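Local coordinates for protein BamaA.19900.a (Balamuthia mandrillaris, PDB 6VZZ) that binds glucose and, as a glucokinase, probably transfers a phosphate group from ATP to it to give glucose 6-phosphate, at residues L135-P138 and T139-F143; A232-A235 and E236-L240; N343-L346 and E347-E351. One frame throughout, in Å; residues are numbered along the deposited sequence.

Contact 1: residues L135-P138 and T139-F143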
loop_
_atom_site.group_PDB
_atom_site.type_symbol
_atom_site.label_atom_id
_atom_site.label_comp_id
_atom_site.label_asym_id
_atom_site.label_seq_id
_atom_site.Cartn_x
_atom_site.Cartn_y
_atom_site.Cartn_z
ATOM N N LEU A 135 -16.478 -25.738 18.874
ATOM C CA LEU A 135 -15.159 -25.354 18.390
ATOM C C LEU A 135 -14.978 -23.853 18.308
ATOM O O LEU A 135 -13.838 -23.388 18.205
ATOM C CB LEU A 135 -14.878 -25.945 17.002
ATOM C CG LEU A 135 -14.705 -27.454 16.862
ATOM C CD1 LEU A 135 -14.269 -27.799 15.449
ATOM C CD2 LEU A 135 -13.706 -27.984 17.871
ATOM N N PHE A 136 -16.061 -23.089 18.348
ATOM C CA PHE A 136 -16.019 -21.649 18.095
ATOM C C PHE A 136 -16.777 -20.947 19.209
ATOM O O PHE A 136 -17.927 -20.534 19.025
ATOM C CB PHE A 136 -16.584 -21.326 16.712
ATOM C CG PHE A 136 -15.909 -22.086 15.611
ATOM C CD1 PHE A 136 -14.688 -21.658 15.097
ATOM C CD2 PHE A 136 -16.469 -23.256 15.111
ATOM C CE1 PHE A 136 -14.047 -22.373 14.093
ATOM C CE2 PHE A 136 -15.834 -23.969 14.105
ATOM C CZ PHE A 136 -14.623 -23.531 13.598
ATOM N N PRO A 137 -16.154 -20.790 20.377
ATOM C CA PRO A 137 -16.822 -20.127 21.506
ATOM C C PRO A 137 -17.298 -18.743 21.111
ATOM O O PRO A 137 -16.521 -17.950 20.556
ATOM C CB PRO A 137 -15.726 -20.056 22.577
ATOM C CG PRO A 137 -14.438 -20.176 21.813
ATOM C CD PRO A 137 -14.733 -21.067 20.655
ATOM N N PRO A 138 -18.574 -18.431 21.359
ATOM C CA PRO A 138 -19.165 -17.194 20.812
ATOM C C PRO A 138 -18.420 -15.912 21.155
ATOM O O PRO A 138 -18.297 -15.024 20.299
ATOM C CB PRO A 138 -20.574 -17.214 21.415
ATOM C CG PRO A 138 -20.896 -18.660 21.498
ATOM C CD PRO A 138 -19.603 -19.332 21.902
ATOM N N THR A 139 -17.910 -15.783 22.373
ATOM C CA THR A 139 -17.210 -14.565 22.746
ATOM C C THR A 139 -15.707 -14.637 22.498
ATOM O O THR A 139 -15.011 -13.643 22.719
ATOM C CB THR A 139 -17.492 -14.240 24.215
ATOM O OG1 THR A 139 -17.285 -15.413 25.010
ATOM C CG2 THR A 139 -18.941 -13.782 24.387
ATOM N N LYS A 140 -15.188 -15.770 22.028
ATOM C CA LYS A 140 -13.747 -15.968 21.894
ATOM C C LYS A 140 -13.391 -16.535 20.519
ATOM O O LYS A 140 -12.500 -17.380 20.389
ATOM C CB LYS A 140 -13.226 -16.866 23.018
ATOM C CG LYS A 140 -13.458 -16.293 24.419
ATOM C CD LYS A 140 -12.896 -17.181 25.529
ATOM C CE LYS A 140 -13.872 -18.285 25.963
ATOM N NZ LYS A 140 -13.249 -19.259 26.922
ATOM N N THR A 141 -14.071 -16.059 19.472
ATOM C CA THR A 141 -13.844 -16.476 18.092
ATOM C C THR A 141 -13.596 -15.249 17.223
ATOM O O THR A 141 -14.380 -14.296 17.256
ATOM C CB THR A 141 -15.045 -17.259 17.549
ATOM O OG1 THR A 141 -15.172 -18.498 18.254
ATOM C CG2 THR A 141 -14.887 -17.541 16.062
ATOM N N HIS A 142 -12.523 -15.274 16.429
ATOM C CA HIS A 142 -12.133 -14.104 15.649
ATOM C C HIS A 142 -11.872 -14.474 14.204
ATOM O O HIS A 142 -11.365 -15.558 13.910
ATOM C CB HIS A 142 -10.895 -13.429 16.248
ATOM C CG HIS A 142 -11.085 -13.037 17.674
ATOM N ND1 HIS A 142 -11.945 -12.026 18.050
ATOM C CD2 HIS A 142 -10.591 -13.563 18.819
ATOM C CE1 HIS A 142 -11.953 -11.929 19.369
ATOM N NE2 HIS A 142 -11.140 -12.850 19.859
ATOM N N PHE A 143 -12.234 -13.565 13.309
ATOM C CA PHE A 143 -11.903 -13.662 11.895
ATOM C C PHE A 143 -10.681 -12.806 11.614
ATOM O O PHE A 143 -10.615 -11.649 12.045
ATOM C CB PHE A 143 -13.060 -13.178 11.024
ATOM C CG PHE A 143 -14.130 -14.204 10.785
ATOM C CD1 PHE A 143 -13.804 -15.493 10.409
ATOM C CD2 PHE A 143 -15.470 -13.860 10.914
ATOM C CE1 PHE A 143 -14.791 -16.426 10.166
ATOM C CE2 PHE A 143 -16.463 -14.783 10.680
ATOM C CZ PHE A 143 -16.126 -16.071 10.304
#

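Contact 2: residues A232-A235 and E236-L240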
loop_
_atom_site.group_PDB
_atom_site.type_symbol
_atom_site.label_atom_id
_atom_site.label_comp_id
_atom_site.label_asym_id
_atom_site.label_seq_id
_atom_site.Cartn_x
_atom_site.Cartn_y
_atom_site.Cartn_z
ATOM N N ALA A 232 10.727 -5.543 -25.322
ATOM C CA ALA A 232 10.457 -6.531 -26.363
ATOM C C ALA A 232 9.160 -7.288 -26.125
ATOM O O ALA A 232 8.639 -7.913 -27.056
ATOM C CB ALA A 232 11.604 -7.532 -26.463
ATOM N N ALA A 233 8.635 -7.262 -24.902
ATOM C CA ALA A 233 7.406 -7.963 -24.571
ATOM C C ALA A 233 6.174 -7.069 -24.668
ATOM O O ALA A 233 5.081 -7.497 -24.282
ATOM C CB ALA A 233 7.509 -8.567 -23.165
ATOM N N TYR A 234 6.323 -5.849 -25.186
ATOM C CA TYR A 234 5.246 -4.865 -25.110
ATOM C C TYR A 234 4.058 -5.264 -25.981
ATOM O O TYR A 234 2.903 -5.198 -25.540
ATOM C CB TYR A 234 5.782 -3.491 -25.506
ATOM C CG TYR A 234 4.750 -2.379 -25.508
ATOM C CD1 TYR A 234 4.166 -1.946 -24.323
ATOM C CD2 TYR A 234 4.374 -1.747 -26.694
ATOM C CE1 TYR A 234 3.241 -0.922 -24.314
ATOM C CE2 TYR A 234 3.440 -0.715 -26.692
ATOM C CZ TYR A 234 2.882 -0.312 -25.486
ATOM O OH TYR A 234 1.958 0.706 -25.446
ATOM N N ALA A 235 4.321 -5.677 -27.222
ATOM C CA ALA A 235 3.236 -6.060 -28.119
ATOM C C ALA A 235 2.511 -7.301 -27.616
ATOM O O ALA A 235 1.275 -7.369 -27.670
ATOM C CB ALA A 235 3.777 -6.294 -29.526
ATOM N N GLU A 236 3.257 -8.296 -27.127
ATOM C CA GLU A 236 2.625 -9.545 -26.725
ATOM C C GLU A 236 1.925 -9.416 -25.378
ATOM O O GLU A 236 0.897 -10.069 -25.160
ATOM C CB GLU A 236 3.647 -10.691 -26.696
ATOM C CG GLU A 236 4.591 -10.705 -25.498
ATOM C CD GLU A 236 5.230 -12.078 -25.251
ATOM O OE1 GLU A 236 5.118 -12.976 -26.129
ATOM O OE2 GLU A 236 5.841 -12.253 -24.167
ATOM N N GLU A 237 2.448 -8.583 -24.470
ATOM C CA GLU A 237 1.745 -8.346 -23.212
ATOM C C GLU A 237 0.415 -7.659 -23.464
ATOM O O GLU A 237 -0.591 -7.977 -22.822
ATOM C CB GLU A 237 2.597 -7.506 -22.262
ATOM C CG GLU A 237 3.654 -8.282 -21.510
ATOM C CD GLU A 237 4.199 -7.500 -20.331
ATOM O OE1 GLU A 237 5.266 -7.880 -19.800
ATOM O OE2 GLU A 237 3.557 -6.500 -19.938
ATOM N N THR A 238 0.394 -6.714 -24.403
ATOM C CA THR A 238 -0.854 -6.052 -24.764
ATOM C C THR A 238 -1.882 -7.055 -25.273
ATOM O O THR A 238 -3.066 -6.964 -24.927
ATOM C CB THR A 238 -0.585 -4.970 -25.811
ATOM O OG1 THR A 238 0.407 -4.066 -25.302
ATOM C CG2 THR A 238 -1.852 -4.203 -26.112
ATOM N N ARG A 239 -1.451 -8.027 -26.083
ATOM C CA ARG A 239 -2.384 -9.049 -26.548
ATOM C C ARG A 239 -2.891 -9.897 -25.387
ATOM O O ARG A 239 -4.091 -10.185 -25.300
ATOM C CB ARG A 239 -1.729 -9.923 -27.618
ATOM C CG ARG A 239 -1.386 -9.187 -28.921
ATOM C CD ARG A 239 -1.172 -10.146 -30.094
ATOM N NE ARG A 239 -0.173 -11.175 -29.809
ATOM C CZ ARG A 239 1.144 -11.016 -29.961
ATOM N NH1 ARG A 239 1.642 -9.863 -30.403
ATOM N NH2 ARG A 239 1.972 -12.013 -29.671
ATOM N N LEU A 240 -1.998 -10.284 -24.470
ATOM C CA LEU A 240 -2.408 -11.109 -23.337
ATOM C C LEU A 240 -3.392 -10.369 -22.441
ATOM O O LEU A 240 -4.404 -10.939 -22.016
ATOM C CB LEU A 240 -1.183 -11.551 -22.536
ATOM C CG LEU A 240 -1.466 -12.098 -21.132
ATOM C CD1 LEU A 240 -2.285 -13.389 -21.184
ATOM C CD2 LEU A 240 -0.171 -12.312 -20.390
HETATM O O HOH W 1 5.918 -8.645 -27.934
#

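Contact 3: residues N343-L346 and E347-E351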
loop_
_atom_site.group_PDB
_atom_site.type_symbol
_atom_site.label_atom_id
_atom_site.label_comp_id
_atom_site.label_asym_id
_atom_site.label_seq_id
_atom_site.Cartn_x
_atom_site.Cartn_y
_atom_site.Cartn_z
ATOM N N ASN A 343 9.674 -22.952 -6.553
ATOM C CA ASN A 343 10.969 -22.300 -6.379
ATOM C C ASN A 343 11.985 -22.774 -7.406
ATOM O O ASN A 343 12.873 -22.007 -7.788
ATOM C CB ASN A 343 11.513 -22.545 -4.974
ATOM C CG ASN A 343 10.714 -21.840 -3.913
ATOM O OD1 ASN A 343 10.249 -20.712 -4.107
ATOM N ND2 ASN A 343 10.538 -22.503 -2.777
ATOM N N LEU A 344 11.887 -24.031 -7.851
ATOM C CA LEU A 344 12.800 -24.511 -8.880
ATOM C C LEU A 344 12.612 -23.726 -10.166
ATOM O O LEU A 344 13.587 -23.254 -10.764
ATOM C CB LEU A 344 12.598 -26.002 -9.124
ATOM C CG LEU A 344 13.314 -26.560 -10.359
ATOM C CD1 LEU A 344 14.831 -26.563 -10.193
ATOM C CD2 LEU A 344 12.800 -27.953 -10.710
ATOM N N PHE A 345 11.357 -23.556 -10.600
ATOM C CA PHE A 345 11.106 -22.733 -11.779
ATOM C C PHE A 345 11.688 -21.343 -11.596
ATOM O O PHE A 345 12.280 -20.778 -12.524
ATOM C CB PHE A 345 9.611 -22.629 -12.075
ATOM C CG PHE A 345 9.303 -21.727 -13.232
ATOM C CD1 PHE A 345 9.287 -22.223 -14.528
ATOM C CD2 PHE A 345 9.071 -20.373 -13.036
ATOM C CE1 PHE A 345 9.032 -21.390 -15.609
ATOM C CE2 PHE A 345 8.819 -19.531 -14.117
ATOM C CZ PHE A 345 8.800 -20.042 -15.401
ATOM N N LEU A 346 11.537 -20.788 -10.396
ATOM C CA LEU A 346 12.018 -19.445 -10.108
ATOM C C LEU A 346 13.534 -19.343 -10.293
ATOM O O LEU A 346 14.035 -18.379 -10.887
ATOM C CB LEU A 346 11.595 -19.089 -8.689
ATOM C CG LEU A 346 11.289 -17.677 -8.232
ATOM C CD1 LEU A 346 10.589 -17.746 -6.879
ATOM C CD2 LEU A 346 12.588 -16.892 -8.120
ATOM N N GLU A 347 14.279 -20.344 -9.822
ATOM C CA GLU A 347 15.730 -20.322 -9.980
ATOM C C GLU A 347 16.164 -20.615 -11.412
ATOM O O GLU A 347 17.203 -20.107 -11.854
ATOM C CB GLU A 347 16.385 -21.315 -9.021
ATOM C CG GLU A 347 16.404 -20.841 -7.574
ATOM C CD GLU A 347 17.362 -19.679 -7.346
ATOM O OE1 GLU A 347 18.120 -19.326 -8.272
ATOM O OE2 GLU A 347 17.361 -19.118 -6.231
ATOM N N GLN A 348 15.404 -21.430 -12.150
ATOM C CA GLN A 348 15.766 -21.660 -13.547
ATOM C C GLN A 348 15.624 -20.395 -14.377
ATOM O O GLN A 348 16.300 -20.249 -15.399
ATOM C CB GLN A 348 14.912 -22.761 -14.165
ATOM C CG GLN A 348 15.032 -24.110 -13.518
ATOM C CD GLN A 348 13.973 -25.072 -14.024
ATOM O OE1 GLN A 348 12.846 -24.673 -14.349
ATOM N NE2 GLN A 348 14.331 -26.346 -14.109
ATOM N N ASN A 349 14.764 -19.471 -13.959
ATOM C CA ASN A 349 14.450 -18.277 -14.732
ATOM C C ASN A 349 14.771 -17.010 -13.950
ATOM O O ASN A 349 14.066 -16.003 -14.046
ATOM C CB ASN A 349 12.992 -18.305 -15.169
ATOM C CG ASN A 349 12.691 -19.489 -16.066
ATOM O OD1 ASN A 349 12.965 -19.452 -17.264
ATOM N ND2 ASN A 349 12.159 -20.557 -15.486
ATOM N N LEU A 350 15.872 -17.043 -13.197
ATOM C CA LEU A 350 16.176 -15.969 -12.261
ATOM C C LEU A 350 16.411 -14.644 -12.980
ATOM O O LEU A 350 15.874 -13.609 -12.567
ATOM C CB LEU A 350 17.391 -16.349 -11.419
ATOM C CG LEU A 350 17.704 -15.412 -10.254
ATOM C CD1 LEU A 350 16.664 -15.556 -9.153
ATOM C CD2 LEU A 350 19.103 -15.683 -9.734
ATOM N N GLU A 351 17.228 -14.651 -14.046
ATOM C CA GLU A 351 17.520 -13.412 -14.769
ATOM C C GLU A 351 16.248 -12.778 -15.315
ATOM O O GLU A 351 16.070 -11.557 -15.243
ATOM C CB GLU A 351 18.494 -13.656 -15.923
ATOM C CG GLU A 351 19.679 -14.553 -15.623
ATOM C CD GLU A 351 19.409 -16.030 -15.926
ATOM O OE1 GLU A 351 18.224 -16.459 -15.955
ATOM O OE2 GLU A 351 20.399 -16.763 -16.139
#

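Contact 1: residues L135-P138 and T139-F143
P137 and T141 meet where a type I beta turn, P137 to K140, feeds the chain into strand 141-145. This strand is an outermost one of the mixed sheet, with strand 96-101 alongside, in a fold of the actin-like ATPase clan. The turn is closed by a bond from K140 N to P137 O at 2.9 Å, and the backbone angles of P138 and T139 make it type I. The same carbonyl oxygen accepts a second bond from the hydroxyl of T141, with OG1 2.7 Å from P137 O. The two donors come from opposite faces of the carbonyl plane, K140 N standing 56° out of it and T141 OG1 43°, so neither lies on a lone pair. One carbonyl oxygen of the buried P137 is thus held from both faces, and the turn is tied to the first residue of the strand as well as closed on itself. The torsion of T141 explains the second bond: with chi1 at -66°, OG1 is opposite the carbonyl carbon and swings back over the turn. CG2 is sent instead toward F136, where it lies 4.2 Å from F136 CB.

K140 crosses P137 at about a right angle, and its CB rests against the proline ring at 3.7 Å from P137 CG. Beyond that point its chain leads away, and NZ makes a weak hydrogen bond to S95 O. Around the turn, the F136 side chain packs against V39, V41, A97 and L99, and its ring meets F79 edge-to-face, while backbone bonds join K140 and H142 to A97. P138, at the exposed corner, has its side chain about 5 Å from a bound calcium ion. The proline ring of P137 also touches the T141 hydroxyl, P137 CD lying 3.5 Å from T141 OG1.

Contact 2: residues A232-A235 and E236-L240
The ring of Y234 has the hydroxyl of T238 over one face, with T238 OG1 4.3 Å above the plane and over its centre. The second flat group, the guanidinium of R239, carries CA of E236 over one face, 3.6 Å above the plane and offset toward the rim. A235 O approaches this guanidinium obliquely, R239 NH1 being 3.7 Å from A235 O. A bend at chi3, -54°, folds the arginine back along the first turn of its own helix.

T238 OG1 is not there merely to touch the ring. It donates to Y234 O at 2.8 Å, and T238 N donates to that same oxygen at 3.1 Å; the two arrive from opposite faces of the carbonyl plane. This is the intrahelical bond common for threonine, made possible because chi1 of -55° lays OG1 beside the backbone N and over the preceding turn. A233 is the N-cap: its carbonyl accepts from E237 N at 2.9 Å, the opening bond of the helix. One residue earlier, a water accepts from E236 N and donates to A232 O, satisfying an amide of the first turn. E236 CG lies 3.5 Å from A233 O, while OE2 of E236 and OE1 of E237 come near A233 CB. Negative charge near this amino-terminal end may be favoured by the helix dipole.

The charged side chains have partners beyond the segment: E236 forms a salt bridge with K307, E237 with R318 and K314, and R239 with E276. Y234 bonds through OH to E242 of the second subunit, whose T238 also packs on it, so this end of helix 234-249 lies at the dimer interface. Within the subunit, L240 lies against helices 263-276 and 303-327, and E237 also touches the latter.

Contact 3: residues N343-L346 and E347-E351
F345 and N349 are brought together by two first torsions: in F345 CG is opposite the backbone N, at 177°, whereas in N349 CG sits beside its backbone N, at -62°. The phenyl ring therefore extends from the helix on the side to which the asparagine amide turns back. N349 ND2 lies 3.2 Å above the ring plane, offset toward the rim, and the amide is tilted 36° to the ring. The amide is held in this attitude by polar bonds at both ends. ND2 donates to F345 O at 3.0 Å, nearly within its own amide plane, and OD1 takes a hydrogen bond from NE2 of H306 on helix 303-327.

The side-chain bond falls where the backbone pattern weakens. E347 N still donates to N343 O at 3.0 Å and Q348 N to L344 O at 2.9 Å, as a regular helix requires. N349 N, however, makes weak bonds to F345 O and L346 O, and N349 is also the first residue to leave helical phi/psi. Q348 lies across L344, its NE2 3.9 Å from L344 CG, and that nitrogen bonds to T297 O. On another side L346 CD2 approaches L350 CD1 at 4.4 Å, next to strand 167-171.

The arrangement is a helix-to-helix junction: helix 343-348 ends and helix 350-357 starts with N349 between them. The asparagine occupies the N-cap position of the second helix, yet its side chain makes no capping bond there and instead reaches back to the last turn of the first.

Contact 1 stands apart, on the opposite side of the chain's centre from both others: its centre is 49 Å from that of contact 2 and 42 Å from that of contact 3. Contacts 2 and 3 are nearer neighbours, with centres 22 Å apart and nearest atoms about 12 Å apart. They do not touch, but helix 303-327 joins them, since contact 2 meets its K307, L311 and K314 and contact 3 its H306, M309 and M310. Contact 1 is linked to the glucose pocket through the chain, since strand 141-145 ends at N145 and is followed by D146, both lining it. None of the three contacts contributes a pocket residue itself.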